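Local coordinates for Ras GTPase-activating-like protein IQGAP2 (Homo sapiens, PDB 5CJP) that probably serves as a scaffold whose GAP-related domain binds GTP-loaded Rho-family GTPases such as Cdc42 without speeding GTP hydrolysis, at residues Arg59-Leu64 with Glu319-Asp324. Residues are numbered along the deposited sequence; the frame is centred on the assembly and turned at random.
Sequences REEYLL and EKFNMD. With GTP (guanosine-5'-triphosphate), chain G.
With CG anti to the backbone N (chi1 168°), the ring of Tyr62 is set against Met323, whose chain, bent at both chi2 and chi3, curls back over the ring so that successive atoms touch it. Met323 CG lies over one face, 4.1 Å from the Tyr62 ring centroid in a CH-pi contact, and the sulfur comes in obliquely as a Met-aromatic partner. Met323 CE reaches furthest into the helix, 3.6 Å from Tyr62 CD2, and then brushes CA of Arg59. Phe321 approaches the same helix differently: its ring presents an edge to the backbone of Tyr62, CE2 standing 4.2 Å from Tyr62 CA, while Glu61 OE1 lies 3.9 Å from Phe321 CZ. The case illustrates how a short helix, 317-320, and the chain that follows it can be packed on a long one, 58-79, in a largely helical GAP-related fold: Phe321, just past the short helix, and Met323, two residues further on, make an apolar contact with its first turns. Tyr62 OH, hydrogen-bonded to Glu318, ties the ring's polar end to helix 317-320. Away from this apolar patch, the helix start grips a GTP ribose, Arg59 NH2 donating to GTP O3' at 2.7 Å and Glu60 OE2 accepting from GTP O2' at the same length. Arg59 NE also pairs with the syn lone pair of Glu60 OE1 at 3.0 Å, tilted 20° out of the guanidinium plane. With a leucine in place of Arg59, O3' would probably lose this donor and the Glu60 carboxylate its salt-bridge mate, freeing it to turn away from O2'. The chain of a different protein also hydrogen-bonds the nucleotide, and its backbone bonds Arg59 NH1.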
ATOM      1  N   ARG E  59     -25.856   6.861  -5.678  1.00 38.17           N
ATOM      2  CA  ARG E  59     -26.632   5.722  -6.173  1.00 37.16           C
ATOM      3  C   ARG E  59     -26.315   4.449  -5.358  1.00 37.09           C
ATOM      4  O   ARG E  59     -27.227   3.709  -4.960  1.00 37.11           O
ATOM      5  CB  ARG E  59     -26.380   5.468  -7.665  1.00 37.27           C
ATOM      6  CG  ARG E  59     -27.105   4.230  -8.178  1.00 37.98           C
ATOM      7  CD  ARG E  59     -26.912   3.991  -9.654  1.00 40.54           C
ATOM      8  NE  ARG E  59     -25.524   3.703 -10.005  1.00 46.35           N
ATOM      9  CZ  ARG E  59     -25.110   3.486 -11.251  1.00 46.94           C
ATOM     10  NH1 ARG E  59     -25.992   3.518 -12.243  1.00 47.63           N
ATOM     11  NH2 ARG E  59     -23.823   3.268 -11.514  1.00 41.41           N
ATOM     12  N   GLU E  60     -25.029   4.215  -5.083  1.00 36.10           N
ATOM     13  CA  GLU E  60     -24.584   3.039  -4.299  1.00 34.29           C
ATOM     14  C   GLU E  60     -24.962   3.153  -2.822  1.00 33.68           C
ATOM     15  O   GLU E  60     -25.350   2.173  -2.189  1.00 30.00           O
ATOM     16  CB  GLU E  60     -23.062   2.851  -4.420  1.00 34.04           C
ATOM     17  CG  GLU E  60     -22.601   2.335  -5.773  1.00 32.21           C
ATOM     18  CD  GLU E  60     -23.094   3.181  -6.932  1.00 34.78           C
ATOM     19  OE1 GLU E  60     -23.865   2.658  -7.763  1.00 36.93           O
ATOM     20  OE2 GLU E  60     -22.714   4.364  -7.013  1.00 35.93           O
ATOM     21  N   GLU E  61     -24.840   4.352  -2.264  1.00 35.66           N
ATOM     22  CA  GLU E  61     -25.226   4.541  -0.883  1.00 38.34           C
ATOM     23  C   GLU E  61     -26.740   4.321  -0.781  1.00 40.27           C
ATOM     24  O   GLU E  61     -27.251   3.860   0.239  1.00 41.94           O
ATOM     25  CB  GLU E  61     -24.850   5.941  -0.400  1.00 40.50           C
ATOM     26  CG  GLU E  61     -25.342   6.238   1.016  1.00 38.22           C
ATOM     27  CD  GLU E  61     -24.848   7.572   1.547  1.00 39.53           C
ATOM     28  OE1 GLU E  61     -24.669   8.523   0.747  1.00 37.70           O
ATOM     29  OE2 GLU E  61     -24.655   7.670   2.777  1.00 39.42           O
ATOM     30  N   TYR E  62     -27.464   4.638  -1.846  1.00 41.36           N
ATOM     31  CA  TYR E  62     -28.896   4.426  -1.850  1.00 41.76           C
ATOM     32  C   TYR E  62     -29.201   2.926  -1.690  1.00 42.22           C
ATOM     33  O   TYR E  62     -30.043   2.529  -0.877  1.00 42.47           O
ATOM     34  CB  TYR E  62     -29.488   4.937  -3.159  1.00 43.26           C
ATOM     35  CG  TYR E  62     -30.909   4.506  -3.365  1.00 41.30           C
ATOM     36  CD1 TYR E  62     -31.946   5.106  -2.654  1.00 44.03           C
ATOM     37  CD2 TYR E  62     -31.217   3.464  -4.237  1.00 40.94           C
ATOM     38  CE1 TYR E  62     -33.254   4.678  -2.805  1.00 44.23           C
ATOM     39  CE2 TYR E  62     -32.520   3.024  -4.394  1.00 42.58           C
ATOM     40  CZ  TYR E  62     -33.534   3.640  -3.677  1.00 43.94           C
ATOM     41  OH  TYR E  62     -34.831   3.232  -3.844  1.00 44.10           O
ATOM     42  N   LEU E  63     -28.512   2.095  -2.468  1.00 38.99           N
ATOM     43  CA  LEU E  63     -28.740   0.650  -2.399  1.00 35.89           C
ATOM     44  C   LEU E  63     -28.367   0.080  -1.020  1.00 34.94           C
ATOM     45  O   LEU E  63     -29.044  -0.818  -0.477  1.00 33.92           O
ATOM     46  CB  LEU E  63     -27.932  -0.050  -3.497  1.00 35.22           C
ATOM     47  CG  LEU E  63     -28.220   0.373  -4.943  1.00 32.12           C
ATOM     48  CD1 LEU E  63     -27.193  -0.242  -5.880  1.00 33.96           C
ATOM     49  CD2 LEU E  63     -29.617  -0.055  -5.335  1.00 32.08           C
ATOM     50  N   LEU E  64     -27.290   0.603  -0.444  1.00 31.30           N
ATOM     51  CA  LEU E  64     -26.857   0.127   0.861  1.00 27.75           C
ATOM     52  C   LEU E  64     -27.923   0.478   1.883  1.00 30.04           C
ATOM     53  O   LEU E  64     -28.183  -0.292   2.812  1.00 27.33           O
ATOM     54  CB  LEU E  64     -25.530   0.773   1.236  1.00 24.72           C
ATOM     55  CG  LEU E  64     -24.990   0.461   2.620  1.00 20.71           C
ATOM     56  CD1 LEU E  64     -24.896  -1.041   2.810  1.00 24.69           C
ATOM     57  CD2 LEU E  64     -23.640   1.127   2.767  1.00 23.97           C
ATOM     58  N   GLU E 319     -36.354  10.364  -2.232  1.00 47.64           N
ATOM     59  CA  GLU E 319     -36.512  11.807  -2.309  1.00 49.13           C
ATOM     60  C   GLU E 319     -35.231  12.530  -1.879  1.00 47.59           C
ATOM     61  O   GLU E 319     -34.786  13.457  -2.555  1.00 46.40           O
ATOM     62  CB  GLU E 319     -37.698  12.268  -1.442  1.00 53.34           C
ATOM     63  CG  GLU E 319     -38.937  11.369  -1.528  1.00 59.25           C
ATOM     64  CD  GLU E 319     -39.205  10.893  -2.940  1.00 64.01           C
ATOM     65  OE1 GLU E 319     -39.040  11.704  -3.881  1.00 66.66           O
ATOM     66  OE2 GLU E 319     -39.583   9.712  -3.112  1.00 65.61           O
ATOM     67  N   LYS E 320     -34.630  12.103  -0.770  1.00 46.86           N
ATOM     68  CA  LYS E 320     -33.410  12.756  -0.286  1.00 47.96           C
ATOM     69  C   LYS E 320     -32.388  12.944  -1.408  1.00 50.07           C
ATOM     70  O   LYS E 320     -31.819  14.022  -1.571  1.00 47.70           O
ATOM     71  CB  LYS E 320     -32.808  11.961   0.861  1.00 46.57           C
ATOM     72  CG  LYS E 320     -31.703  12.678   1.599  1.00 40.98           C
ATOM     73  CD  LYS E 320     -32.168  13.966   2.241  1.00 37.56           C
ATOM     74  CE  LYS E 320     -31.032  14.594   3.035  1.00 36.95           C
ATOM     75  NZ  LYS E 320     -31.323  15.985   3.493  1.00 38.11           N
ATOM     76  N   PHE E 321     -32.127  11.886  -2.164  1.00 54.63           N
ATOM     77  CA  PHE E 321     -31.243  12.007  -3.313  1.00 59.99           C
ATOM     78  C   PHE E 321     -32.281  11.946  -4.441  1.00 67.78           C
ATOM     79  O   PHE E 321     -33.135  11.065  -4.429  1.00 72.61           O
ATOM     80  CB  PHE E 321     -30.305  10.806  -3.438  1.00 54.46           C
ATOM     81  CG  PHE E 321     -29.724  10.314  -2.133  1.00 49.44           C
ATOM     82  CD1 PHE E 321     -29.308  11.201  -1.145  1.00 47.06           C
ATOM     83  CD2 PHE E 321     -29.507   8.949  -1.937  1.00 47.70           C
ATOM     84  CE1 PHE E 321     -28.675  10.737   0.015  1.00 45.28           C
ATOM     85  CE2 PHE E 321     -28.874   8.470  -0.779  1.00 46.74           C
ATOM     86  CZ  PHE E 321     -28.455   9.365   0.197  1.00 46.35           C
ATOM     87  N   ASN E 322     -32.270  12.871  -5.390  1.00 73.58           N
ATOM     88  CA  ASN E 322     -33.253  12.776  -6.462  1.00 76.67           C
ATOM     89  C   ASN E 322     -32.898  11.563  -7.302  1.00 68.81           C
ATOM     90  O   ASN E 322     -32.363  11.693  -8.400  1.00 65.76           O
ATOM     91  CB  ASN E 322     -33.232  14.027  -7.319  1.00 97.42           C
ATOM     92  CG  ASN E 322     -33.677  15.238  -6.556  1.00116.77           C
ATOM     93  OD1 ASN E 322     -34.765  15.248  -5.975  1.00128.57           O
ATOM     94  ND2 ASN E 322     -32.843  16.272  -6.543  1.00128.16           N
ATOM     95  N   MET E 323     -33.205  10.384  -6.775  1.00 59.72           N
ATOM     96  CA  MET E 323     -32.894   9.137  -7.443  1.00 55.45           C
ATOM     97  C   MET E 323     -33.446   9.019  -8.857  1.00 56.18           C
ATOM     98  O   MET E 323     -32.998   8.165  -9.627  1.00 53.07           O
ATOM     99  CB  MET E 323     -33.356   7.951  -6.586  1.00 49.14           C
ATOM    100  CG  MET E 323     -32.513   7.739  -5.313  1.00 45.22           C
ATOM    101  SD  MET E 323     -30.680   7.640  -5.598  1.00 42.90           S
ATOM    102  CE  MET E 323     -30.627   6.137  -6.553  1.00 37.84           C
ATOM    103  N   ASP E 324     -34.397   9.884  -9.206  1.00 58.94           N
ATOM    104  CA  ASP E 324     -34.981   9.853 -10.539  1.00 62.11           C
ATOM    105  C   ASP E 324     -33.928  10.132 -11.597  1.00 56.97           C
ATOM    106  O   ASP E 324     -34.068   9.726 -12.754  1.00 56.33           O
ATOM    107  CB  ASP E 324     -36.134  10.856 -10.646  1.00 75.26           C
ATOM    108  CG  ASP E 324     -37.413  10.343 -10.002  1.00 87.07           C
ATOM    109  OD1 ASP E 324     -37.825   9.207 -10.334  1.00 92.77           O
ATOM    110  OD2 ASP E 324     -38.008  11.072  -9.174  1.00 94.96           O
TER
HETATM  111  PG  GTP G 201     -12.650   2.819 -10.096  1.00 26.81           P
HETATM  112  O1G GTP G 201     -11.111   3.292 -10.083  1.00 27.09           O
HETATM  113  O2G GTP G 201     -12.971   1.986 -11.279  1.00 23.14           O
HETATM  114  O3G GTP G 201     -12.890   2.028  -8.718  1.00 25.89           O
HETATM  115  O3B GTP G 201     -13.520   4.169  -9.965  1.00 33.01           O
HETATM  116  PB  GTP G 201     -14.287   4.833 -11.220  1.00 21.91           P
HETATM  117  O1B GTP G 201     -13.730   6.190 -11.411  1.00 22.67           O
HETATM  118  O2B GTP G 201     -14.259   3.891 -12.362  1.00 29.51           O
HETATM  119  O3A GTP G 201     -15.794   4.912 -10.655  1.00 30.26           O
HETATM  120  PA  GTP G 201     -17.057   4.892 -11.658  1.00 24.07           P
HETATM  121  O1A GTP G 201     -16.687   5.648 -12.877  1.00 21.60           O
HETATM  122  O2A GTP G 201     -17.534   3.498 -11.796  1.00 24.93           O
HETATM  123  O5' GTP G 201     -18.148   5.726 -10.818  1.00 27.42           O
HETATM  124  C5' GTP G 201     -18.687   5.172  -9.616  1.00 31.08           C
HETATM  125  C4' GTP G 201     -20.081   5.743  -9.360  1.00 32.92           C
HETATM  126  O4' GTP G 201     -20.062   7.178  -9.314  1.00 32.24           O
HETATM  127  C3' GTP G 201     -20.975   5.426 -10.557  1.00 35.45           C
HETATM  128  O3' GTP G 201     -21.440   4.079 -10.425  1.00 37.95           O
HETATM  129  C2' GTP G 201     -22.109   6.398 -10.254  1.00 35.06           C
HETATM  130  O2' GTP G 201     -22.896   5.918  -9.161  1.00 39.52           O
HETATM  131  C1' GTP G 201     -21.333   7.639  -9.807  1.00 34.46           C
HETATM  132  N9  GTP G 201     -21.068   8.547 -10.945  1.00 33.71           N
HETATM  133  C8  GTP G 201     -20.087   8.447 -11.841  1.00 32.82           C
HETATM  134  N7  GTP G 201     -20.141   9.483 -12.671  1.00 33.47           N
HETATM  135  C5  GTP G 201     -21.171  10.255 -12.314  1.00 33.74           C
HETATM  136  C6  GTP G 201     -21.684  11.447 -12.792  1.00 32.39           C
HETATM  137  O6  GTP G 201     -21.193  12.020 -13.767  1.00 30.01           O
HETATM  138  N1  GTP G 201     -22.794  12.004 -12.141  1.00 33.45           N
HETATM  139  C2  GTP G 201     -23.356  11.344 -11.044  1.00 32.93           C
HETATM  140  N2  GTP G 201     -24.430  11.849 -10.442  1.00 34.70           N
HETATM  141  N3  GTP G 201     -22.827  10.194 -10.605  1.00 32.39           N
HETATM  142  C4  GTP G 201     -21.761   9.649 -11.209  1.00 33.75           C